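Local structure of GCN5-related N-acetyltransferase (Brucella melitensis biovar Abortus, 4J3G) at residues 73-78 with 125-130; 104-109 with 137-142; 47-52 with 169-174. The protein probably transfers an acetyl group from acetyl-CoA to an amine, perhaps the N-terminal alanine of a ribosomal protein, as a member of the GNAT family. All blocks are in the same frame, centred on the assembly; numbering follows the deposited sequence. Where two conformers were deposited one is given.

Interaction 1 of 3, residues 73-78 with 125-130; sequences GFPVLV and AELIEE
Helix-on-sheet packing, the way a GNAT domain covers each face of its central sheet, is seen here in Leu-77 and Pro-75 meeting Leu-127 of helix 119-133. The helix segment runs nearly opposite to strand 76-78, at 150° between their directions, with the axes 9.5 Å apart at closest approach. Leu-77 does most of the reaching. Its CG lies opposite the carbonyl carbon and the chain continues outward (chi2 -179°), which carries Leu-77 CD1 right up to the helix backbone, 3.6 Å from Leu-127 N. There Leu-77 CD1 also touches Leu-127 CD1 at 3.8 Å and the aliphatic Glu-126 CG at 3.7 Å, the latter chain lying across it at about a right angle. Leu-127 leans in from the side: with CG turned away from its own backbone N (chi1 -160°), its CD1 reaches both partners and meets Pro-75 CG at 4.1 Å. The flank of the proline ring, at Pro-75 CG, then finds Glu-130 CB at 4.3 Å. Glu-130 meets the proline through this CB, while its carboxylate is held by a salt bridge to Arg-134 and a weak hydrogen bond to His-28. Tyr-91 of strand 84-93 lies against both Pro-75 and Leu-127, and Val-76, facing the other way, packs on helix 59-72, so that strand 76-81 is sandwiched between two helices.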
loop_
_atom_site.group_PDB
_atom_site.type_symbol
_atom_site.label_atom_id
_atom_site.label_comp_id
_atom_site.label_asym_id
_atom_site.label_seq_id
_atom_site.Cartn_x
_atom_site.Cartn_y
_atom_site.Cartn_z
ATOM N N GLY A 73 -13.178 -12.356 -6.193
ATOM C CA GLY A 73 -12.862 -13.561 -5.468
ATOM C C GLY A 73 -12.452 -13.366 -4.025
ATOM O O GLY A 73 -11.818 -14.248 -3.418
ATOM N N PHE A 74 -12.822 -12.234 -3.457
ATOM C CA PHE A 74 -12.433 -11.902 -2.106
ATOM C C PHE A 74 -13.631 -12.036 -1.169
ATOM O O PHE A 74 -14.687 -11.448 -1.428
ATOM C CB PHE A 74 -11.865 -10.483 -2.070
ATOM C CG PHE A 74 -10.639 -10.293 -2.931
ATOM C CD1 PHE A 74 -9.573 -11.193 -2.857
ATOM C CD2 PHE A 74 -10.562 -9.253 -3.820
ATOM C CE1 PHE A 74 -8.427 -11.028 -3.661
ATOM C CE2 PHE A 74 -9.437 -9.058 -4.611
ATOM C CZ PHE A 74 -8.360 -9.929 -4.529
ATOM N N PRO A 75 -13.478 -12.813 -0.092
ATOM C CA PRO A 75 -14.565 -13.067 0.866
ATOM C C PRO A 75 -14.982 -11.828 1.641
ATOM O O PRO A 75 -14.135 -10.952 1.937
ATOM C CB PRO A 75 -13.947 -14.028 1.868
ATOM C CG PRO A 75 -12.504 -13.898 1.705
ATOM C CD PRO A 75 -12.238 -13.502 0.299
ATOM N N VAL A 76 -16.274 -11.724 1.880
ATOM C CA VAL A 76 -16.796 -10.830 2.904
ATOM C C VAL A 76 -17.613 -11.650 3.910
ATOM O O VAL A 76 -18.619 -12.222 3.562
ATOM C CB VAL A 76 -17.674 -9.695 2.343
ATOM C CG1 VAL A 76 -18.052 -8.785 3.491
ATOM C CG2 VAL A 76 -16.964 -8.903 1.244
ATOM N N LEU A 77 -17.164 -11.665 5.163
ATOM C CA LEU A 77 -17.810 -12.397 6.227
ATOM C C LEU A 77 -18.597 -11.445 7.130
ATOM O O LEU A 77 -18.139 -10.297 7.433
ATOM C CB LEU A 77 -16.786 -13.142 7.077
ATOM C CG LEU A 77 -15.892 -14.079 6.277
ATOM C CD1 LEU A 77 -14.934 -14.788 7.217
ATOM C CD2 LEU A 77 -16.715 -15.060 5.452
ATOM N N VAL A 78 -19.744 -11.924 7.630
ATOM C CA VAL A 78 -20.454 -11.194 8.665
ATOM C C VAL A 78 -20.615 -12.041 9.923
ATOM O O VAL A 78 -20.670 -13.277 9.857
ATOM C CB VAL A 78 -21.839 -10.696 8.193
ATOM C CG1 VAL A 78 -21.694 -9.720 7.048
ATOM C CG2 VAL A 78 -22.730 -11.848 7.770
ATOM N N ALA A 125 -10.380 -15.067 12.935
ATOM C CA ALA A 125 -10.063 -16.470 12.837
ATOM C C ALA A 125 -10.691 -17.105 11.607
ATOM O O ALA A 125 -10.055 -17.914 10.942
ATOM C CB ALA A 125 -10.464 -17.222 14.099
ATOM N N GLU A 126 -11.936 -16.775 11.311
ATOM C CA GLU A 126 -12.613 -17.393 10.163
ATOM C C GLU A 126 -12.089 -16.846 8.835
ATOM O O GLU A 126 -11.913 -17.586 7.857
ATOM C CB GLU A 126 -14.125 -17.200 10.251
ATOM C CG GLU A 126 -14.892 -17.943 9.145
ATOM C CD GLU A 126 -14.484 -19.413 8.958
ATOM O OE1 GLU A 126 -14.295 -20.161 9.979
ATOM O OE2 GLU A 126 -14.394 -19.826 7.780
ATOM N N LEU A 127 -11.794 -15.551 8.799
ATOM C CA LEU A 127 -11.218 -14.974 7.594
ATOM C C LEU A 127 -9.872 -15.615 7.241
ATOM O O LEU A 127 -9.574 -15.835 6.063
ATOM C CB LEU A 127 -11.014 -13.472 7.765
ATOM C CG LEU A 127 -10.869 -12.664 6.461
ATOM C CD1 LEU A 127 -12.102 -12.815 5.590
ATOM C CD2 LEU A 127 -10.659 -11.187 6.772
ATOM N N ILE A 128 -9.030 -15.865 8.245
ATOM C CA ILE A 128 -7.774 -16.539 8.055
ATOM C C ILE A 128 -8.001 -17.916 7.395
ATOM O O ILE A 128 -7.265 -18.309 6.502
ATOM C CB ILE A 128 -7.019 -16.754 9.410
ATOM C CG1 ILE A 128 -6.436 -15.432 9.912
ATOM C CG2 ILE A 128 -5.920 -17.769 9.275
ATOM C CD1 ILE A 128 -5.908 -15.487 11.350
ATOM N N GLU A 129 -8.989 -18.657 7.859
ATOM C CA GLU A 129 -9.230 -19.984 7.252
ATOM C C GLU A 129 -9.653 -19.861 5.794
ATOM O O GLU A 129 -9.224 -20.669 4.957
ATOM C CB GLU A 129 -10.310 -20.767 8.016
ATOM C CG GLU A 129 -9.955 -21.044 9.473
ATOM C CD GLU A 129 -8.653 -21.814 9.652
ATOM O OE1 GLU A 129 -8.287 -22.633 8.762
ATOM O OE2 GLU A 129 -7.956 -21.571 10.665
ATOM N N GLU A 130 -10.512 -18.884 5.502
ATOM C CA GLU A 130 -10.914 -18.592 4.097
ATOM C C GLU A 130 -9.720 -18.216 3.244
ATOM O O GLU A 130 -9.567 -18.699 2.121
ATOM C CB GLU A 130 -11.921 -17.479 4.032
ATOM C CG GLU A 130 -13.329 -17.874 4.388
ATOM C CD GLU A 130 -14.100 -18.475 3.216
ATOM O OE1 GLU A 130 -13.507 -18.690 2.110
ATOM O OE2 GLU A 130 -15.307 -18.718 3.417
#

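Interaction 2 of 3, residues 104-109 with 137-142; sequences SELSVY and HVLIAG. With EDO (1,2-ethanediol), chain G.
Three backbone hydrogen bonds zip Ser-104 and Leu-106 to strand 138-142 in parallel register. Ser-104 N donates to Val-138 O at 3.0 Å, Ile-140 N to Ser-104 O at 2.8 Å, and Leu-106 N to Ile-140 O at 2.9 Å. The next rung of the ladder would join Leu-106 O to Gly-142 N, but a water occupies the step instead: it accepts from Gly-142 N at 2.9 Å and sits 2.6 Å from Leu-106 O. The same water also lies within hydrogen-bonding distance of Glu-105 OE2 (3.0 Å), which probably helps to hold it; the other oxygen, OE1, forms a salt bridge with Arg-95 of the second subunit. On the face that carries Ser-104 and Leu-139, contact is apolar. Leu-106 adopts a chi1 of 84°, its CG tucked between backbone N and carbonyl carbon, and this swings the isobutyl group back over the neighbouring strand. Its CD1 meets Leu-139 CD1 at 4.1 Å, the two side chains crossing at about a right angle, while CD2 rests on Ala-141 CB at 3.9 Å. Helix 119-133 covers these leucines through Leu-124, Leu-127 and Ile-128. A beta-alpha-beta crossover whose parallel strands splay, here at 50°, past a short paired region is the hallmark of the GNAT fold, whose members receive the pantetheine arm of acetyl-CoA in that cleft.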
loop_
_atom_site.group_PDB
_atom_site.type_symbol
_atom_site.label_atom_id
_atom_site.label_comp_id
_atom_site.label_asym_id
_atom_site.label_seq_id
_atom_site.Cartn_x
_atom_site.Cartn_y
_atom_site.Cartn_z
ATOM N N SER A 104 -2.634 -10.154 0.680
ATOM C CA SER A 104 -3.911 -9.478 0.859
ATOM C C SER A 104 -3.913 -8.726 2.176
ATOM O O SER A 104 -3.395 -9.225 3.213
ATOM C CB SER A 104 -5.050 -10.493 0.853
ATOM O OG SER A 104 -5.165 -11.145 -0.394
ATOM N N GLU A 105 -4.548 -7.566 2.185
ATOM C CA GLU A 105 -4.692 -6.807 3.414
ATOM C C GLU A 105 -6.085 -7.001 3.973
ATOM O O GLU A 105 -7.089 -6.851 3.235
ATOM C CB GLU A 105 -4.466 -5.309 3.173
ATOM C CG GLU A 105 -4.750 -4.510 4.424
ATOM C CD GLU A 105 -4.114 -3.132 4.410
ATOM O OE1 GLU A 105 -3.246 -2.859 3.521
ATOM O OE2 GLU A 105 -4.478 -2.340 5.318
ATOM N N LEU A 106 -6.182 -7.308 5.268
ATOM C CA LEU A 106 -7.470 -7.641 5.839
ATOM C C LEU A 106 -7.979 -6.542 6.748
ATOM O O LEU A 106 -7.186 -5.755 7.294
ATOM C CB LEU A 106 -7.448 -9.048 6.498
ATOM C CG LEU A 106 -6.968 -9.330 7.917
ATOM C CD1 LEU A 106 -7.022 -10.837 8.150
ATOM C CD2 LEU A 106 -5.592 -8.819 8.217
ATOM N N SER A 107 -9.309 -6.485 6.898
ATOM C CA SER A 107 -9.980 -5.543 7.784
ATOM C C SER A 107 -11.100 -6.230 8.528
ATOM O O SER A 107 -11.764 -7.115 7.993
ATOM C CB SER A 107 -10.586 -4.409 6.984
ATOM O OG SER A 107 -9.590 -3.649 6.335
ATOM N N VAL A 108 -11.281 -5.828 9.782
ATOM C CA VAL A 108 -12.302 -6.358 10.650
ATOM C C VAL A 108 -12.981 -5.186 11.320
ATOM O O VAL A 108 -12.320 -4.391 11.986
ATOM C CB VAL A 108 -11.704 -7.227 11.774
ATOM C CG1 VAL A 108 -12.793 -7.707 12.723
ATOM C CG2 VAL A 108 -10.934 -8.393 11.214
ATOM N N TYR A 109 -14.299 -5.094 11.180
ATOM C CA TYR A 109 -15.079 -4.038 11.837
ATOM C C TYR A 109 -16.111 -4.621 12.757
ATOM O O TYR A 109 -16.872 -5.517 12.364
ATOM C CB TYR A 109 -15.824 -3.246 10.795
ATOM C CG TYR A 109 -14.930 -2.667 9.787
ATOM C CD1 TYR A 109 -14.322 -1.484 10.005
ATOM C CD2 TYR A 109 -14.677 -3.327 8.620
ATOM C CE1 TYR A 109 -13.442 -0.944 9.063
ATOM C CE2 TYR A 109 -13.859 -2.782 7.649
ATOM C CZ TYR A 109 -13.232 -1.602 7.879
ATOM O OH TYR A 109 -12.377 -1.095 6.908
ATOM N N HIS A 137 -0.929 -16.227 0.391
ATOM C CA HIS A 137 0.332 -16.513 1.043
ATOM C C HIS A 137 0.556 -15.675 2.270
ATOM O O HIS A 137 1.057 -16.169 3.295
ATOM C CB HIS A 137 1.514 -16.331 0.055
ATOM C CG HIS A 137 2.828 -16.795 0.597
ATOM N ND1 HIS A 137 3.059 -18.106 0.972
ATOM C CD2 HIS A 137 3.944 -16.113 0.913
ATOM C CE1 HIS A 137 4.272 -18.207 1.481
ATOM N NE2 HIS A 137 4.842 -17.019 1.433
ATOM N N VAL A 138 0.297 -14.384 2.172
ATOM C CA VAL A 138 0.489 -13.477 3.305
ATOM C C VAL A 138 -0.751 -12.650 3.540
ATOM O O VAL A 138 -1.271 -12.036 2.602
ATOM C CB VAL A 138 1.667 -12.472 3.085
ATOM C CG1 VAL A 138 1.885 -11.629 4.343
ATOM C CG2 VAL A 138 2.926 -13.191 2.728
ATOM N N LEU A 139 -1.203 -12.592 4.809
ATOM C CA LEU A 139 -2.138 -11.558 5.259
ATOM C C LEU A 139 -1.434 -10.395 5.950
ATOM O O LEU A 139 -0.571 -10.576 6.809
ATOM C CB LEU A 139 -3.205 -12.120 6.217
ATOM C CG LEU A 139 -4.156 -13.149 5.560
ATOM C CD1 LEU A 139 -4.879 -13.938 6.661
ATOM C CD2 LEU A 139 -5.114 -12.450 4.630
ATOM N N ILE A 140 -1.808 -9.200 5.547
ATOM C CA ILE A 140 -1.300 -7.978 6.164
ATOM C C ILE A 140 -2.403 -7.253 6.932
ATOM O O ILE A 140 -3.515 -7.114 6.426
ATOM C CB ILE A 140 -0.748 -7.060 5.078
ATOM C CG1 ILE A 140 0.392 -7.745 4.314
ATOM C CG2 ILE A 140 -0.221 -5.757 5.680
ATOM C CD1 ILE A 140 1.635 -7.967 5.137
ATOM N N ALA A 141 -2.079 -6.755 8.142
ATOM C CA ALA A 141 -2.957 -5.857 8.892
ATOM C C ALA A 141 -2.214 -4.523 9.028
ATOM O O ALA A 141 -1.062 -4.502 9.390
ATOM C CB ALA A 141 -3.288 -6.431 10.248
ATOM N N GLY A 142 -2.925 -3.434 8.706
ATOM C CA GLY A 142 -2.473 -2.088 9.001
ATOM C C GLY A 142 -3.308 -1.555 10.115
ATOM O O GLY A 142 -4.537 -1.421 9.980
HETATM C C1 EDO G . -6.153 2.021 10.179
HETATM O O1 EDO G . -6.771 0.761 10.506
HETATM C C2 EDO G . -5.410 1.921 8.860
HETATM O O2 EDO G . -6.349 2.181 7.844
HETATM O O HOH W 1 -5.683 -3.627 7.776
#

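Interaction 3 of 3, residues 47-52 with 169-174; sequences NTLAIW and GQKFGR. With EDO (1,2-ethanediol), chain G.
Lys-171 drives its ammonium group between two carbonyl oxygens of the loop, Thr-48 O and Ile-51 O. Lys-171 NZ donates to Thr-48 O at 2.8 Å and to Ile-51 O at 2.7 Å, approaching each nearly end-on to its C=O bond. The chain is stretched throughout, from a chi1 of -164° to a chi4 of 175°, and so spans the gap between hairpin and loop. Beside it, Leu-49 is the apolar partner: Leu-49 CD2 lies 3.8 Å from Phe-172 CD2, oblique to the ring, and Leu-49 CD1 lies over one face of the Arg-174 guanidinium. Trp-52 also approaches Gly-169, though less certainly, since its side chain is modelled in two conformers.

Further out, the type I' turn from Lys-171 to Arg-174 positions Lys-171, Phe-172 and Arg-174, and an ST turn, Ala-50 N to Thr-48 OG1 at 3.1 Å, shapes the loop; the same OG1 is also hydrogen-bonded to Ala-44 O of helix 34-47. Val-45 O, near the end of that helix, also accepts from NZ, and Asn-53 O does so weakly. With its bonds directed to neutral carbonyls, two of them, Val-45 O and Thr-48 O, at the C-terminal end of helix 34-47, the buried ammonium is probably stabilised as a cation by their dipoles.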
loop_
_atom_site.group_PDB
_atom_site.type_symbol
_atom_site.label_atom_id
_atom_site.label_comp_id
_atom_site.label_asym_id
_atom_site.label_seq_id
_atom_site.Cartn_x
_atom_site.Cartn_y
_atom_site.Cartn_z
ATOM N N ASN A 47 -16.411 7.696 14.136
ATOM C CA ASN A 47 -16.177 7.563 15.587
ATOM C C ASN A 47 -14.884 6.853 15.988
ATOM O O ASN A 47 -14.699 6.548 17.160
ATOM C CB ASN A 47 -17.330 6.808 16.232
ATOM C CG ASN A 47 -18.618 7.570 16.139
ATOM O OD1 ASN A 47 -18.629 8.776 16.307
ATOM N ND2 ASN A 47 -19.684 6.891 15.807
ATOM N N THR A 48 -14.026 6.529 15.027
ATOM C CA THR A 48 -12.821 5.737 15.363
ATOM C C THR A 48 -11.643 6.085 14.489
ATOM O O THR A 48 -11.781 6.695 13.421
ATOM C CB THR A 48 -13.075 4.209 15.205
ATOM O OG1 THR A 48 -12.985 3.842 13.827
ATOM C CG2 THR A 48 -14.445 3.799 15.746
ATOM N N LEU A 49 -10.486 5.560 14.892
ATOM C CA LEU A 49 -9.282 5.594 14.042
ATOM C C LEU A 49 -8.984 4.261 13.326
ATOM O O LEU A 49 -7.858 4.011 12.887
ATOM C CB LEU A 49 -8.087 6.028 14.877
ATOM C CG LEU A 49 -8.272 7.296 15.680
ATOM C CD1 LEU A 49 -7.093 7.481 16.627
ATOM C CD2 LEU A 49 -8.447 8.487 14.735
ATOM N N ALA A 50 -10.005 3.439 13.144
ATOM C CA ALA A 50 -9.890 2.164 12.399
ATOM C C ALA A 50 -9.947 2.258 10.864
ATOM O O ALA A 50 -9.581 1.333 10.170
ATOM C CB ALA A 50 -10.973 1.215 12.875
ATOM N N ILE A 51 -10.533 3.311 10.352
ATOM C CA ILE A 51 -10.617 3.549 8.958
ATOM C C ILE A 51 -10.142 4.988 8.886
ATOM O O ILE A 51 -10.645 5.818 9.610
ATOM C CB ILE A 51 -12.070 3.484 8.411
ATOM C CG1 ILE A 51 -12.673 2.099 8.649
ATOM C CG2 ILE A 51 -12.093 3.774 6.906
ATOM C CD1 ILE A 51 -13.987 1.833 7.932
ATOM N N TRP A 52 -9.158 5.257 8.022
ATOM C CA TRP A 52 -8.626 6.621 7.830
ATOM C C TRP A 52 -9.235 7.263 6.596
ATOM O O TRP A 52 -8.542 7.725 5.665
ATOM C CB TRP A 52 -7.102 6.614 7.758
ATOM C CG TRP A 52 -6.457 6.127 9.030
ATOM C CD1 TRP A 52 -7.075 5.819 10.197
ATOM C CD2 TRP A 52 -5.052 5.880 9.240
ATOM N NE1 TRP A 52 -6.142 5.391 11.132
ATOM C CE2 TRP A 52 -4.899 5.415 10.558
ATOM C CE3 TRP A 52 -3.924 5.988 8.435
ATOM C CZ2 TRP A 52 -3.654 5.097 11.097
ATOM C CZ3 TRP A 52 -2.703 5.666 8.961
ATOM C CH2 TRP A 52 -2.576 5.214 10.272
ATOM N N GLY A 169 -0.719 8.795 8.096
ATOM C CA GLY A 169 -2.143 9.085 7.979
ATOM C C GLY A 169 -2.504 10.374 8.669
ATOM O O GLY A 169 -1.743 10.905 9.455
ATOM N N GLN A 170 -3.674 10.880 8.329
ATOM C CA GLN A 170 -4.217 12.019 9.006
ATOM C C GLN A 170 -5.717 11.813 9.191
ATOM O O GLN A 170 -6.415 11.430 8.255
ATOM C CB GLN A 170 -3.971 13.292 8.206
ATOM C CG GLN A 170 -4.237 14.529 9.036
ATOM C CD GLN A 170 -4.045 15.790 8.249
ATOM O OE1 GLN A 170 -4.478 15.888 7.089
ATOM N NE2 GLN A 170 -3.423 16.781 8.875
ATOM N N LYS A 171 -6.207 12.115 10.390
ATOM C CA LYS A 171 -7.662 12.107 10.660
ATOM C C LYS A 171 -7.950 13.017 11.856
ATOM O O LYS A 171 -7.164 13.059 12.756
ATOM C CB LYS A 171 -8.147 10.704 10.982
ATOM C CG LYS A 171 -9.656 10.584 10.879
ATOM C CD LYS A 171 -10.121 9.141 10.962
ATOM C CE LYS A 171 -11.638 9.088 10.890
ATOM N NZ LYS A 171 -12.208 7.711 10.845
ATOM N N PHE A 172 -9.084 13.724 11.831
ATOM C CA PHE A 172 -9.450 14.620 12.918
ATOM C C PHE A 172 -8.335 15.617 13.215
ATOM O O PHE A 172 -8.105 16.008 14.397
ATOM C CB PHE A 172 -9.778 13.822 14.193
ATOM C CG PHE A 172 -10.842 12.782 14.011
ATOM C CD1 PHE A 172 -12.036 13.058 13.315
ATOM C CD2 PHE A 172 -10.676 11.547 14.577
ATOM C CE1 PHE A 172 -13.023 12.089 13.195
ATOM C CE2 PHE A 172 -11.648 10.561 14.447
ATOM C CZ PHE A 172 -12.819 10.829 13.761
ATOM N N GLY A 173 -7.597 15.992 12.165
ATOM C CA GLY A 173 -6.505 16.950 12.267
ATOM C C GLY A 173 -5.233 16.411 12.896
ATOM O O GLY A 173 -4.290 17.161 13.135
ATOM N N ARG A 174 -5.178 15.112 13.145
ATOM C CA ARG A 174 -4.035 14.503 13.827
ATOM C C ARG A 174 -3.223 13.694 12.839
ATOM O O ARG A 174 -3.824 13.001 12.003
ATOM C CB ARG A 174 -4.536 13.541 14.905
ATOM C CG ARG A 174 -5.224 14.215 16.045
ATOM C CD ARG A 174 -6.212 13.285 16.709
ATOM N NE ARG A 174 -5.576 12.130 17.352
ATOM C CZ ARG A 174 -6.202 11.339 18.229
ATOM N NH1 ARG A 174 -7.481 11.572 18.575
ATOM N NH2 ARG A 174 -5.555 10.310 18.758
HETATM C C1 EDO G . -6.153 2.021 10.179
HETATM O O1 EDO G . -6.771 0.761 10.506
HETATM C C2 EDO G . -5.410 1.921 8.860
HETATM O O2 EDO G . -6.349 2.181 7.844
#

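From the N terminus, the chain first lays down 47-52 after helix 34-47, and only near its end does 169-174 return to it, so interaction 3 closes the longest loop, 116 residues between its segments. The other two contacts lie within that loop and cross each other, their segments alternating as 73-78, 104-109, 125-130 and 137-142. Interaction 1 sets helix 119-133 on the sheet; interaction 2 joins the strands on either side of that helix in sequence. They touch where Leu-127 meets Leu-106 and Ile-128 meets Leu-139. Interactions 2 and 3, centres about 18 Å apart, both reach the bound ethanediol and the second subunit.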